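Local coordinates for protein sorbitol dehydrogenase (Gluconobacter oxydans, PDB 5ITG) that probably oxidises D-sorbitol to L-sorbose with a nicotinamide cofactor, as a Rossmann-fold member of the mannitol dehydrogenase family, at residues 369-381 against 421-433. Numbering follows the deposited sequence.
Sequences QTLRIASDGCSKV and GTYESSEPTYGDA
The carboxylate of Glu427 sits at the N-terminus of helix 377-394, where an extended loop of the C-terminal domain crosses the type II turn Ala374-Gly377 that links this helix to helix 370-374. Cys378 N gives an almost straight hydrogen bond (165°) to the syn lone pair of Glu427 OE1, 2.9 Å away. The glutamate chain reaches this point by bending at its second torsion (chi2 -80°), which also lays Glu427 CD over one face of the Tyr430 ring, offset toward the rim. Just before these residues the two backbones join directly: Asp376 N donates to Ser426 O at 2.7 Å. Asp376 occupies the N-cap position, and Ser379 OG donates to its OD1 (2.7 Å).

Beside the carboxylate, Cys378 CB lies 3.5 Å from Tyr430 CE1. Its SG, swung anti to the backbone N (chi1 175°), approaches the same ring obliquely, 4.9 Å from the centroid. At the other end of the crossing Leu371 CD2 packs obliquely on Tyr423 CD1 at 3.9 Å.

Three waters fill in the polar seam. One links Leu371 O to Ser426 N; a second joins Ala374 O, Ser425 OG and Glu427 OE2; a third donates to both Glu427 OE1 and Asp376 OD1 and accepts from Thr429 N. Tyr409 OH of helix 400-412 is hydrogen-bonded to Glu427 OE2 and Tyr430 OH.

Both carboxylate oxygens of the buried Glu427 are thus held, and the helix N-terminus probably favours its negative charge despite Asp376 OD1 lying 4.2 Å from OE1.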
loop_
_atom_site.group_PDB
_atom_site.type_symbol
_atom_site.label_atom_id
_atom_site.label_comp_id
_atom_site.label_asym_id
_atom_site.label_seq_id
_atom_site.Cartn_x
_atom_site.Cartn_y
_atom_site.Cartn_z
ATOM N N GLN A 369 1.619 10.893 -12.011
ATOM C CA GLN A 369 0.843 11.668 -12.966
ATOM C C GLN A 369 -0.571 11.883 -12.445
ATOM O O GLN A 369 -1.168 10.988 -11.851
ATOM C CB GLN A 369 0.790 10.958 -14.322
ATOM C CG GLN A 369 2.115 10.941 -15.082
ATOM C CD GLN A 369 3.202 10.202 -14.333
ATOM O OE1 GLN A 369 3.045 9.028 -13.986
ATOM N NE2 GLN A 369 4.320 10.884 -14.080
ATOM N N THR A 370 -1.099 13.079 -12.671
ATOM C CA THR A 370 -2.445 13.415 -12.234
ATOM C C THR A 370 -3.473 12.498 -12.888
ATOM O O THR A 370 -4.401 12.026 -12.234
ATOM C CB THR A 370 -2.780 14.866 -12.584
ATOM O OG1 THR A 370 -2.531 15.088 -13.978
ATOM C CG2 THR A 370 -1.926 15.819 -11.756
ATOM N N LEU A 371 -3.311 12.239 -14.181
ATOM C CA LEU A 371 -4.252 11.367 -14.876
ATOM C C LEU A 371 -4.252 9.968 -14.274
ATOM O O LEU A 371 -5.286 9.300 -14.240
ATOM C CB LEU A 371 -3.924 11.303 -16.376
ATOM C CG LEU A 371 -4.533 12.441 -17.204
ATOM C CD1 LEU A 371 -4.095 12.334 -18.659
ATOM C CD2 LEU A 371 -6.054 12.373 -17.107
ATOM N N ARG A 372 -3.098 9.529 -13.784
ATOM C CA ARG A 372 -2.998 8.202 -13.191
ATOM C C ARG A 372 -3.778 8.164 -11.879
ATOM O O ARG A 372 -4.461 7.184 -11.573
ATOM C CB ARG A 372 -1.535 7.840 -12.936
ATOM C CG ARG A 372 -1.211 6.385 -13.255
ATOM C CD ARG A 372 0.150 5.982 -12.713
ATOM N NE ARG A 372 0.170 5.996 -11.252
ATOM C CZ ARG A 372 -0.624 5.255 -10.486
ATOM N NH1 ARG A 372 -1.507 4.430 -11.042
ATOM N NH2 ARG A 372 -0.542 5.338 -9.166
ATOM N N ILE A 373 -3.674 9.238 -11.109
ATOM C CA ILE A 373 -4.383 9.335 -9.839
ATOM C C ILE A 373 -5.887 9.340 -10.099
ATOM O O ILE A 373 -6.668 8.809 -9.309
ATOM C CB ILE A 373 -3.992 10.633 -9.083
ATOM C CG1 ILE A 373 -2.502 10.593 -8.732
ATOM C CG2 ILE A 373 -4.835 10.790 -7.819
ATOM C CD1 ILE A 373 -2.091 9.397 -7.888
ATOM N N ALA A 374 -6.284 9.922 -11.228
ATOM C CA ALA A 374 -7.691 10.017 -11.591
ATOM C C ALA A 374 -8.268 8.742 -12.217
ATOM O O ALA A 374 -9.484 8.638 -12.398
ATOM C CB ALA A 374 -7.896 11.197 -12.538
ATOM N N SER A 375 -7.411 7.775 -12.537
ATOM C CA SER A 375 -7.882 6.529 -13.143
ATOM C C SER A 375 -8.803 5.775 -12.185
ATOM O O SER A 375 -8.505 5.639 -10.996
ATOM C CB SER A 375 -6.699 5.638 -13.559
ATOM O OG SER A 375 -5.936 5.190 -12.447
ATOM N N ASP A 376 -9.921 5.288 -12.717
ATOM C CA ASP A 376 -10.917 4.569 -11.925
ATOM C C ASP A 376 -11.472 5.564 -10.906
ATOM O O ASP A 376 -11.796 5.204 -9.775
ATOM C CB ASP A 376 -10.286 3.363 -11.210
ATOM C CG ASP A 376 -11.327 2.383 -10.679
ATOM O OD1 ASP A 376 -12.525 2.533 -11.009
ATOM O OD2 ASP A 376 -10.945 1.454 -9.939
ATOM N N GLY A 377 -11.572 6.821 -11.332
ATOM C CA GLY A 377 -12.076 7.875 -10.472
ATOM C C GLY A 377 -13.406 7.555 -9.817
ATOM O O GLY A 377 -13.696 8.030 -8.720
ATOM N N CYS A 378 -14.223 6.745 -10.484
ATOM C CA CYS A 378 -15.526 6.373 -9.940
ATOM C C CYS A 378 -15.384 5.586 -8.638
ATOM O O CYS A 378 -16.027 5.907 -7.630
ATOM C CB CYS A 378 -16.307 5.533 -10.950
ATOM S SG CYS A 378 -17.878 4.911 -10.302
ATOM N N SER A 379 -14.555 4.548 -8.672
ATOM C CA SER A 379 -14.322 3.711 -7.502
ATOM C C SER A 379 -13.632 4.508 -6.400
ATOM O O SER A 379 -13.865 4.278 -5.209
ATOM C CB SER A 379 -13.450 2.506 -7.865
ATOM O OG SER A 379 -14.038 1.740 -8.901
ATOM N N LYS A 380 -12.776 5.442 -6.800
ATOM C CA LYS A 380 -12.055 6.251 -5.826
ATOM C C LYS A 380 -13.001 7.213 -5.126
ATOM O O LYS A 380 -12.926 7.386 -3.914
ATOM C CB LYS A 380 -10.892 6.983 -6.507
ATOM C CG LYS A 380 -9.739 6.035 -6.826
ATOM C CD LYS A 380 -8.615 6.666 -7.627
ATOM C CE LYS A 380 -7.509 5.636 -7.868
ATOM N NZ LYS A 380 -6.527 6.076 -8.889
ATOM N N VAL A 381 -13.904 7.818 -5.886
ATOM C CA VAL A 381 -14.881 8.728 -5.309
ATOM C C VAL A 381 -15.767 7.937 -4.343
ATOM O O VAL A 381 -16.029 8.376 -3.227
ATOM C CB VAL A 381 -15.752 9.372 -6.407
ATOM C CG1 VAL A 381 -16.955 10.057 -5.792
ATOM C CG2 VAL A 381 -14.915 10.379 -7.198
ATOM N N GLY A 421 -5.262 21.237 -24.292
ATOM C CA GLY A 421 -4.890 19.846 -24.446
ATOM C C GLY A 421 -6.080 18.937 -24.220
ATOM O O GLY A 421 -6.995 19.263 -23.472
ATOM N N THR A 422 -6.092 17.794 -24.887
ATOM C CA THR A 422 -7.186 16.861 -24.696
ATOM C C THR A 422 -6.594 15.622 -24.059
ATOM O O THR A 422 -5.384 15.406 -24.124
ATOM C CB THR A 422 -7.861 16.491 -26.023
ATOM O OG1 THR A 422 -6.906 15.869 -26.890
ATOM C CG2 THR A 422 -8.421 17.729 -26.690
ATOM N N TYR A 423 -7.441 14.816 -23.434
ATOM C CA TYR A 423 -6.970 13.609 -22.775
ATOM C C TYR A 423 -8.138 12.654 -22.587
ATOM O O TYR A 423 -9.292 13.028 -22.775
ATOM C CB TYR A 423 -6.359 13.972 -21.412
ATOM C CG TYR A 423 -7.325 14.701 -20.497
ATOM C CD1 TYR A 423 -8.298 14.006 -19.777
ATOM C CD2 TYR A 423 -7.307 16.089 -20.403
ATOM C CE1 TYR A 423 -9.232 14.679 -18.990
ATOM C CE2 TYR A 423 -8.235 16.773 -19.622
ATOM C CZ TYR A 423 -9.196 16.057 -18.921
ATOM O OH TYR A 423 -10.124 16.725 -18.171
ATOM N N GLU A 424 -7.836 11.419 -22.215
ATOM C CA GLU A 424 -8.879 10.433 -21.991
ATOM C C GLU A 424 -8.589 9.729 -20.681
ATOM O O GLU A 424 -7.630 8.967 -20.590
ATOM C CB GLU A 424 -8.900 9.410 -23.126
ATOM C CG GLU A 424 -10.283 9.179 -23.703
ATOM C CD GLU A 424 -10.884 10.453 -24.275
ATOM O OE1 GLU A 424 -10.239 11.069 -25.152
ATOM O OE2 GLU A 424 -11.995 10.842 -23.853
ATOM N N SER A 425 -9.402 9.987 -19.661
ATOM C CA SER A 425 -9.178 9.335 -18.381
ATOM C C SER A 425 -9.717 7.915 -18.433
ATOM O O SER A 425 -10.578 7.594 -19.252
ATOM C CB SER A 425 -9.853 10.105 -17.244
ATOM O OG SER A 425 -11.258 10.095 -17.375
ATOM N N SER A 426 -9.205 7.068 -17.554
ATOM C CA SER A 426 -9.628 5.677 -17.492
ATOM C C SER A 426 -10.680 5.433 -16.405
ATOM O O SER A 426 -10.520 5.854 -15.258
ATOM C CB SER A 426 -8.410 4.786 -17.244
ATOM O OG SER A 426 -8.792 3.466 -16.903
ATOM N N GLU A 427 -11.765 4.769 -16.787
ATOM C CA GLU A 427 -12.842 4.424 -15.867
ATOM C C GLU A 427 -13.308 3.029 -16.275
ATOM O O GLU A 427 -14.275 2.875 -17.019
ATOM C CB GLU A 427 -13.995 5.425 -15.975
ATOM C CG GLU A 427 -13.660 6.819 -15.455
ATOM C CD GLU A 427 -13.730 6.924 -13.939
ATOM O OE1 GLU A 427 -13.824 5.877 -13.261
ATOM O OE2 GLU A 427 -13.689 8.062 -13.425
ATOM N N PRO A 428 -12.612 1.996 -15.794
ATOM C CA PRO A 428 -12.926 0.596 -16.096
ATOM C C PRO A 428 -14.384 0.185 -15.891
ATOM O O PRO A 428 -14.928 -0.579 -16.684
ATOM C CB PRO A 428 -11.979 -0.170 -15.177
ATOM C CG PRO A 428 -10.787 0.725 -15.114
ATOM C CD PRO A 428 -11.429 2.083 -14.919
ATOM N N THR A 429 -15.016 0.698 -14.839
ATOM C CA THR A 429 -16.398 0.335 -14.534
ATOM C C THR A 429 -17.435 1.038 -15.403
ATOM O O THR A 429 -18.617 0.704 -15.350
ATOM C CB THR A 429 -16.738 0.632 -13.057
ATOM O OG1 THR A 429 -16.676 2.046 -12.826
ATOM C CG2 THR A 429 -15.758 -0.072 -12.133
ATOM N N TYR A 430 -17.000 2.011 -16.191
ATOM C CA TYR A 430 -17.916 2.742 -17.058
ATOM C C TYR A 430 -18.068 2.066 -18.414
ATOM O O TYR A 430 -17.100 1.541 -18.969
ATOM C CB TYR A 430 -17.429 4.181 -17.278
ATOM C CG TYR A 430 -17.655 5.124 -16.116
ATOM C CD1 TYR A 430 -18.152 4.666 -14.895
ATOM C CD2 TYR A 430 -17.359 6.484 -16.238
ATOM C CE1 TYR A 430 -18.348 5.543 -13.822
ATOM C CE2 TYR A 430 -17.548 7.362 -15.178
ATOM C CZ TYR A 430 -18.041 6.886 -13.971
ATOM O OH TYR A 430 -18.205 7.752 -12.912
ATOM N N GLY A 431 -19.293 2.085 -18.930
ATOM C CA GLY A 431 -19.575 1.507 -20.232
ATOM C C GLY A 431 -20.004 2.628 -21.160
ATOM O O GLY A 431 -19.730 3.798 -20.883
ATOM N N ASP A 432 -20.682 2.287 -22.254
ATOM C CA ASP A 432 -21.139 3.295 -23.208
ATOM C C ASP A 432 -22.158 4.224 -22.569
ATOM O O ASP A 432 -22.127 5.439 -22.780
ATOM C CB ASP A 432 -21.768 2.631 -24.439
ATOM C CG ASP A 432 -20.792 1.755 -25.195
ATOM O OD1 ASP A 432 -19.655 2.208 -25.443
ATOM O OD2 ASP A 432 -21.167 0.615 -25.549
ATOM N N ALA A 433 -23.069 3.645 -21.795
ATOM C CA ALA A 433 -24.101 4.420 -21.121
ATOM C C ALA A 433 -23.469 5.473 -20.205
ATOM O O ALA A 433 -23.764 6.663 -20.313
ATOM C CB ALA A 433 -25.001 3.494 -20.313
HETATM O O HOH W 1 -6.838 8.077 -16.161
HETATM O O HOH W 2 -11.616 9.492 -14.344
HETATM O O HOH W 3 -14.361 3.282 -13.330
#